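Local structure of fiber (Bovine adenovirus 4, 4UE0) at residues F16-I28 with Y36-D48. The protein forms the trimeric head domain of the adenovirus fibre, a capsid protein that probably attaches the virion to a host-cell receptor. Residues are numbered along the deposited sequence; the frame is centred on the assembly and turned at random.
Sequences FMDFIIALGWQII and YILNCSQFMPTSD
The Phe-19 ring turns one face to Pro-45, whose CA sits 3.8 Å from the ring centroid and 5° off its normal, a CH-pi contact. The opposite face of that ring carries Phe-16 O, from the type II' turn linking strand 8-16 to strand 19-29. With CG between its own N and carbonyl carbon (chi1 66°), the ring is directed toward residues 43-46, and Phe-19 CE2 reaches Phe-43 CD2 at 3.9 Å. Ile-21 runs alongside Phe-43, pointing the same way, and places its CG2 branch over the face of that ring, 3.9 Å from the centroid but displaced toward the rim. Towards the other end, Leu-23 CD2 meets Cys-40 SG at 3.8 Å, and Ile-27 applies CG1 and CG2 to the CD1/CE1 side of Tyr-36. On the reverse face, with Gln-26, the CD1 ends of Ile-28 and Ile-37 cross at a slant; how closely they approach is doubtful, since Ile-37 has two conformers.

Between these two faces, strands 19-29 and 34-40 pair as an antiparallel hairpin, evidenced by two reciprocal bond pairs, Gly-24 with Asn-39 and Gln-26 with Ile-37. The bond from Ser-41 N to Ala-22 O (3.0 Å, N-H...O 164°) extends the ladder one step. Beyond it the segments part, and waters take over: one accepts from Met-44 N and donates to Ile-20 O, while another accepts from Ala-22 N. Ser-41 OG bonds to Ser-117 of the second subunit, placing this divergence at the trimer interface. Direct amide pairing thus joins the segments along the hairpin, whereas aromatic packing and bound water join them past its end.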
loop_
_atom_site.group_PDB
_atom_site.type_symbol
_atom_site.label_atom_id
_atom_site.label_comp_id
_atom_site.label_asym_id
_atom_site.label_seq_id
_atom_site.Cartn_x
_atom_site.Cartn_y
_atom_site.Cartn_z
ATOM N N PHE A 16 -12.396 -0.194 -19.757
ATOM C CA PHE A 16 -13.721 -0.065 -19.173
ATOM C C PHE A 16 -14.201 1.329 -19.458
ATOM O O PHE A 16 -13.558 2.302 -19.094
ATOM C CB PHE A 16 -13.716 -0.303 -17.672
ATOM C CG PHE A 16 -15.093 -0.371 -17.078
ATOM C CD1 PHE A 16 -15.852 -1.506 -17.221
ATOM C CD2 PHE A 16 -15.621 0.694 -16.402
ATOM C CE1 PHE A 16 -17.129 -1.574 -16.711
ATOM C CE2 PHE A 16 -16.899 0.634 -15.880
ATOM C CZ PHE A 16 -17.659 -0.536 -16.037
ATOM N N MET A 17 -15.334 1.294 -20.146
ATOM C CA MET A 17 -15.793 2.376 -20.887
ATOM C C MET A 17 -14.541 2.856 -21.636
ATOM O O MET A 17 -13.864 2.025 -22.302
ATOM C CB MET A 17 -16.464 3.342 -19.921
ATOM C CG MET A 17 -17.486 2.587 -19.032
ATOM S SD MET A 17 -19.035 2.004 -19.821
ATOM C CE MET A 17 -19.520 0.456 -19.043
ATOM N N ASP A 18 -14.241 4.152 -21.475
ATOM C CA ASP A 18 -13.286 4.909 -22.243
ATOM C C ASP A 18 -11.975 5.093 -21.458
ATOM O O ASP A 18 -11.221 6.018 -21.762
ATOM C CB ASP A 18 -13.961 6.265 -22.544
ATOM C CG ASP A 18 -13.364 7.010 -23.730
ATOM O OD1 ASP A 18 -12.735 6.414 -24.632
ATOM O OD2 ASP A 18 -13.502 8.251 -23.689
ATOM N N PHE A 19 -11.682 4.233 -20.471
ATOM C CA PHE A 19 -10.405 4.314 -19.756
ATOM C C PHE A 19 -9.860 2.900 -19.514
ATOM O O PHE A 19 -10.501 1.882 -19.846
ATOM C CB PHE A 19 -10.508 5.180 -18.482
ATOM C CG PHE A 19 -11.407 4.614 -17.405
ATOM C CD1 PHE A 19 -12.772 4.902 -17.388
ATOM C CD2 PHE A 19 -10.893 3.795 -16.388
ATOM C CE1 PHE A 19 -13.604 4.410 -16.393
ATOM C CE2 PHE A 19 -11.724 3.301 -15.396
ATOM C CZ PHE A 19 -13.079 3.581 -15.427
ATOM N N ILE A 20 -8.632 2.835 -19.005
ATOM C CA ILE A 20 -7.877 1.584 -18.773
ATOM C C ILE A 20 -7.589 1.461 -17.297
ATOM O O ILE A 20 -7.225 2.442 -16.637
ATOM C CB ILE A 20 -6.456 1.648 -19.453
ATOM C CG1 ILE A 20 -6.572 1.517 -20.958
ATOM C CG2 ILE A 20 -5.471 0.577 -18.929
ATOM C CD1 ILE A 20 -6.927 0.133 -21.461
ATOM N N ILE A 21 -7.704 0.228 -16.803
ATOM C CA ILE A 21 -7.104 -0.140 -15.536
ATOM C C ILE A 21 -6.193 -1.323 -15.782
ATOM O O ILE A 21 -6.403 -2.107 -16.719
ATOM C CB ILE A 21 -8.093 -0.478 -14.430
ATOM C CG1 ILE A 21 -8.891 -1.731 -14.706
ATOM C CG2 ILE A 21 -8.946 0.705 -14.128
ATOM C CD1 ILE A 21 -9.528 -2.271 -13.448
ATOM N N ALA A 22 -5.127 -1.408 -14.995
ATOM C CA ALA A 22 -4.135 -2.460 -15.187
ATOM C C ALA A 22 -3.930 -3.200 -13.875
ATOM O O ALA A 22 -3.478 -2.619 -12.883
ATOM C CB ALA A 22 -2.829 -1.908 -15.727
ATOM N N LEU A 23 -4.287 -4.477 -13.902
ATOM C CA LEU A 23 -4.247 -5.372 -12.744
ATOM C C LEU A 23 -3.093 -6.342 -12.824
ATOM O O LEU A 23 -2.748 -6.816 -13.906
ATOM C CB LEU A 23 -5.540 -6.158 -12.648
ATOM C CG LEU A 23 -6.822 -5.337 -12.542
ATOM C CD1 LEU A 23 -8.052 -6.224 -12.758
ATOM C CD2 LEU A 23 -6.868 -4.672 -11.188
ATOM N N GLY A 24 -2.515 -6.613 -11.670
ATOM C CA GLY A 24 -1.512 -7.648 -11.514
ATOM C C GLY A 24 -1.965 -8.584 -10.437
ATOM O O GLY A 24 -2.680 -8.194 -9.504
ATOM N N TRP A 25 -1.573 -9.832 -10.544
ATOM C CA TRP A 25 -1.902 -10.818 -9.529
ATOM C C TRP A 25 -0.717 -11.722 -9.281
ATOM O O TRP A 25 0.156 -11.898 -10.164
ATOM C CB TRP A 25 -3.142 -11.632 -9.936
ATOM C CG TRP A 25 -2.964 -12.406 -11.217
ATOM C CD1 TRP A 25 -3.293 -11.997 -12.500
ATOM C CD2 TRP A 25 -2.394 -13.707 -11.350
ATOM N NE1 TRP A 25 -2.952 -12.977 -13.399
ATOM C CE2 TRP A 25 -2.398 -14.033 -12.721
ATOM C CE3 TRP A 25 -1.875 -14.634 -10.440
ATOM C CZ2 TRP A 25 -1.899 -15.264 -13.208
ATOM C CZ3 TRP A 25 -1.374 -15.856 -10.921
ATOM C CH2 TRP A 25 -1.398 -16.160 -12.289
ATOM N N GLN A 26 -0.662 -12.263 -8.059
ATOM C CA GLN A 26 0.381 -13.229 -7.683
ATOM C C GLN A 26 -0.194 -14.241 -6.703
ATOM O O GLN A 26 -1.063 -13.922 -5.873
ATOM C CB GLN A 26 1.626 -12.579 -7.030
ATOM C CG GLN A 26 2.077 -11.225 -7.555
ATOM C CD GLN A 26 2.882 -10.443 -6.517
ATOM O OE1 GLN A 26 2.751 -9.217 -6.388
ATOM N NE2 GLN A 26 3.708 -11.158 -5.756
ATOM N N ILE A 27 0.290 -15.472 -6.814
ATOM C CA ILE A 27 0.043 -16.519 -5.828
ATOM C C ILE A 27 1.424 -16.906 -5.300
ATOM O O ILE A 27 2.297 -17.312 -6.065
ATOM C CB ILE A 27 -0.679 -17.741 -6.408
ATOM C CG1 ILE A 27 -1.997 -17.298 -7.018
ATOM C CG2 ILE A 27 -0.888 -18.792 -5.311
ATOM C CD1 ILE A 27 -2.763 -18.414 -7.712
ATOM N N ILE A 28 1.594 -16.767 -3.996
ATOM C CA ILE A 28 2.836 -17.116 -3.348
ATOM C C ILE A 28 2.572 -18.308 -2.428
ATOM O O ILE A 28 2.020 -18.144 -1.366
ATOM C CB ILE A 28 3.409 -15.915 -2.578
ATOM C CG1 ILE A 28 3.599 -14.715 -3.520
ATOM C CG2 ILE A 28 4.723 -16.301 -1.920
ATOM C CD1 ILE A 28 3.791 -13.400 -2.812
ATOM N N TYR A 36 -2.456 -14.643 -1.778
ATOM C CA TYR A 36 -3.115 -14.234 -3.018
ATOM C C TYR A 36 -3.067 -12.720 -3.048
ATOM O O TYR A 36 -3.620 -12.065 -2.166
ATOM C CB TYR A 36 -4.557 -14.726 -3.053
ATOM C CG TYR A 36 -4.630 -16.223 -2.989
ATOM C CD1 TYR A 36 -4.491 -16.970 -4.134
ATOM C CD2 TYR A 36 -4.775 -16.886 -1.779
ATOM C CE1 TYR A 36 -4.500 -18.354 -4.102
ATOM C CE2 TYR A 36 -4.800 -18.276 -1.729
ATOM C CZ TYR A 36 -4.666 -19.001 -2.900
ATOM O OH TYR A 36 -4.691 -20.366 -2.873
ATOM N N ILE A 37 -2.383 -12.169 -4.050
ATOM C CA ILE A 37 -2.152 -10.726 -4.168
ATOM C C ILE A 37 -2.848 -10.225 -5.430
ATOM O O ILE A 37 -2.697 -10.813 -6.509
ATOM C CB ILE A 37 -0.641 -10.408 -4.207
ATOM C CG1 ILE A 37 -0.003 -10.726 -2.850
ATOM C CG2 ILE A 37 -0.390 -8.953 -4.561
ATOM C CD1 ILE A 37 1.485 -10.962 -2.901
ATOM N N LEU A 38 -3.569 -9.121 -5.279
ATOM C CA LEU A 38 -4.168 -8.415 -6.402
ATOM C C LEU A 38 -3.749 -6.961 -6.317
ATOM O O LEU A 38 -3.949 -6.326 -5.281
ATOM C CB LEU A 38 -5.701 -8.491 -6.362
ATOM C CG LEU A 38 -6.441 -7.813 -7.513
ATOM C CD1 LEU A 38 -6.079 -8.394 -8.868
ATOM C CD2 LEU A 38 -7.949 -7.887 -7.300
ATOM N N ASN A 39 -3.198 -6.423 -7.395
ATOM C CA ASN A 39 -2.956 -5.026 -7.400
ATOM C C ASN A 39 -3.389 -4.329 -8.642
ATOM O O ASN A 39 -3.725 -4.935 -9.635
ATOM C CB ASN A 39 -1.542 -4.748 -7.073
ATOM C CG ASN A 39 -0.612 -5.378 -8.016
ATOM O OD1 ASN A 39 -0.849 -5.429 -9.235
ATOM N ND2 ASN A 39 0.461 -5.929 -7.467
ATOM N N CYS A 40 -3.427 -3.022 -8.527
ATOM C CA CYS A 40 -3.887 -2.174 -9.595
ATOM C C CYS A 40 -3.032 -0.938 -9.639
ATOM O O CYS A 40 -2.783 -0.310 -8.617
ATOM C CB CYS A 40 -5.338 -1.799 -9.307
ATOM S SG CYS A 40 -6.234 -1.011 -10.655
ATOM N N SER A 41 -2.600 -0.572 -10.840
ATOM C CA SER A 41 -1.889 0.694 -11.015
ATOM C C SER A 41 -2.827 1.879 -10.875
ATOM O O SER A 41 -4.065 1.718 -10.935
ATOM C CB SER A 41 -1.177 0.733 -12.368
ATOM O OG SER A 41 -0.107 -0.191 -12.437
ATOM N N GLN A 42 -2.287 3.081 -10.682
ATOM C CA GLN A 42 -3.122 4.258 -10.730
ATOM C C GLN A 42 -3.891 4.325 -12.058
ATOM O O GLN A 42 -3.447 3.825 -13.082
ATOM C CB GLN A 42 -2.304 5.520 -10.512
ATOM C CG GLN A 42 -1.317 5.826 -11.619
ATOM C CD GLN A 42 -0.434 6.992 -11.250
ATOM O OE1 GLN A 42 0.209 6.998 -10.197
ATOM N NE2 GLN A 42 -0.413 8.006 -12.089
ATOM N N PHE A 43 -5.063 4.939 -12.000
ATOM C CA PHE A 43 -5.870 5.086 -13.194
ATOM C C PHE A 43 -6.721 6.331 -13.082
ATOM O O PHE A 43 -6.966 6.855 -11.994
ATOM C CB PHE A 43 -6.745 3.856 -13.437
ATOM C CG PHE A 43 -7.834 3.649 -12.409
ATOM C CD1 PHE A 43 -7.534 3.043 -11.193
ATOM C CD2 PHE A 43 -9.124 4.059 -12.637
ATOM C CE1 PHE A 43 -8.508 2.853 -10.231
ATOM C CE2 PHE A 43 -10.102 3.882 -11.674
ATOM C CZ PHE A 43 -9.786 3.287 -10.468
ATOM N N MET A 44 -7.213 6.777 -14.235
ATOM C CA MET A 44 -7.989 8.007 -14.316
ATOM C C MET A 44 -9.373 7.679 -14.885
ATOM O O MET A 44 -9.558 7.553 -16.113
ATOM C CB MET A 44 -7.364 9.123 -15.129
ATOM C CG MET A 44 -8.195 10.384 -15.009
ATOM S SD MET A 44 -7.476 11.727 -15.960
ATOM C CE MET A 44 -6.255 12.319 -14.788
ATOM N N PRO A 45 -10.375 7.521 -14.022
ATOM C CA PRO A 45 -11.715 7.299 -14.520
ATOM C C PRO A 45 -12.224 8.566 -15.202
ATOM O O PRO A 45 -11.902 9.676 -14.782
ATOM C CB PRO A 45 -12.509 6.983 -13.248
ATOM C CG PRO A 45 -11.835 7.770 -12.186
ATOM C CD PRO A 45 -10.363 7.699 -12.548
ATOM N N THR A 46 -13.086 8.407 -16.190
ATOM C CA THR A 46 -13.603 9.529 -16.966
ATOM C C THR A 46 -15.063 9.833 -16.658
ATOM O O THR A 46 -15.652 10.720 -17.270
ATOM C CB THR A 46 -13.455 9.222 -18.474
ATOM O OG1 THR A 46 -14.093 7.974 -18.739
ATOM C CG2 THR A 46 -11.995 9.103 -18.858
ATOM N N SER A 47 -15.625 9.093 -15.712
ATOM C CA SER A 47 -17.009 9.262 -15.289
ATOM C C SER A 47 -17.095 8.818 -13.829
ATOM O O SER A 47 -16.156 8.261 -13.275
ATOM C CB SER A 47 -17.982 8.471 -16.160
ATOM O OG SER A 47 -17.778 7.080 -16.050
ATOM N N ASP A 48 -18.237 9.081 -13.222
ATOM C CA ASP A 48 -18.442 8.847 -11.805
ATOM C C ASP A 48 -18.824 7.403 -11.545
ATOM O O ASP A 48 -19.875 7.108 -11.009
ATOM C CB ASP A 48 -19.468 9.831 -11.237
ATOM C CG ASP A 48 -20.855 9.653 -11.819
ATOM O OD1 ASP A 48 -20.978 9.163 -12.964
ATOM O OD2 ASP A 48 -21.840 10.019 -11.110
HETATM O O HOH W 1 -6.436 5.110 -16.572
HETATM O O HOH W 2 -4.113 2.599 -15.884
HETATM O O HOH W 3 -4.441 0.961 -13.690
#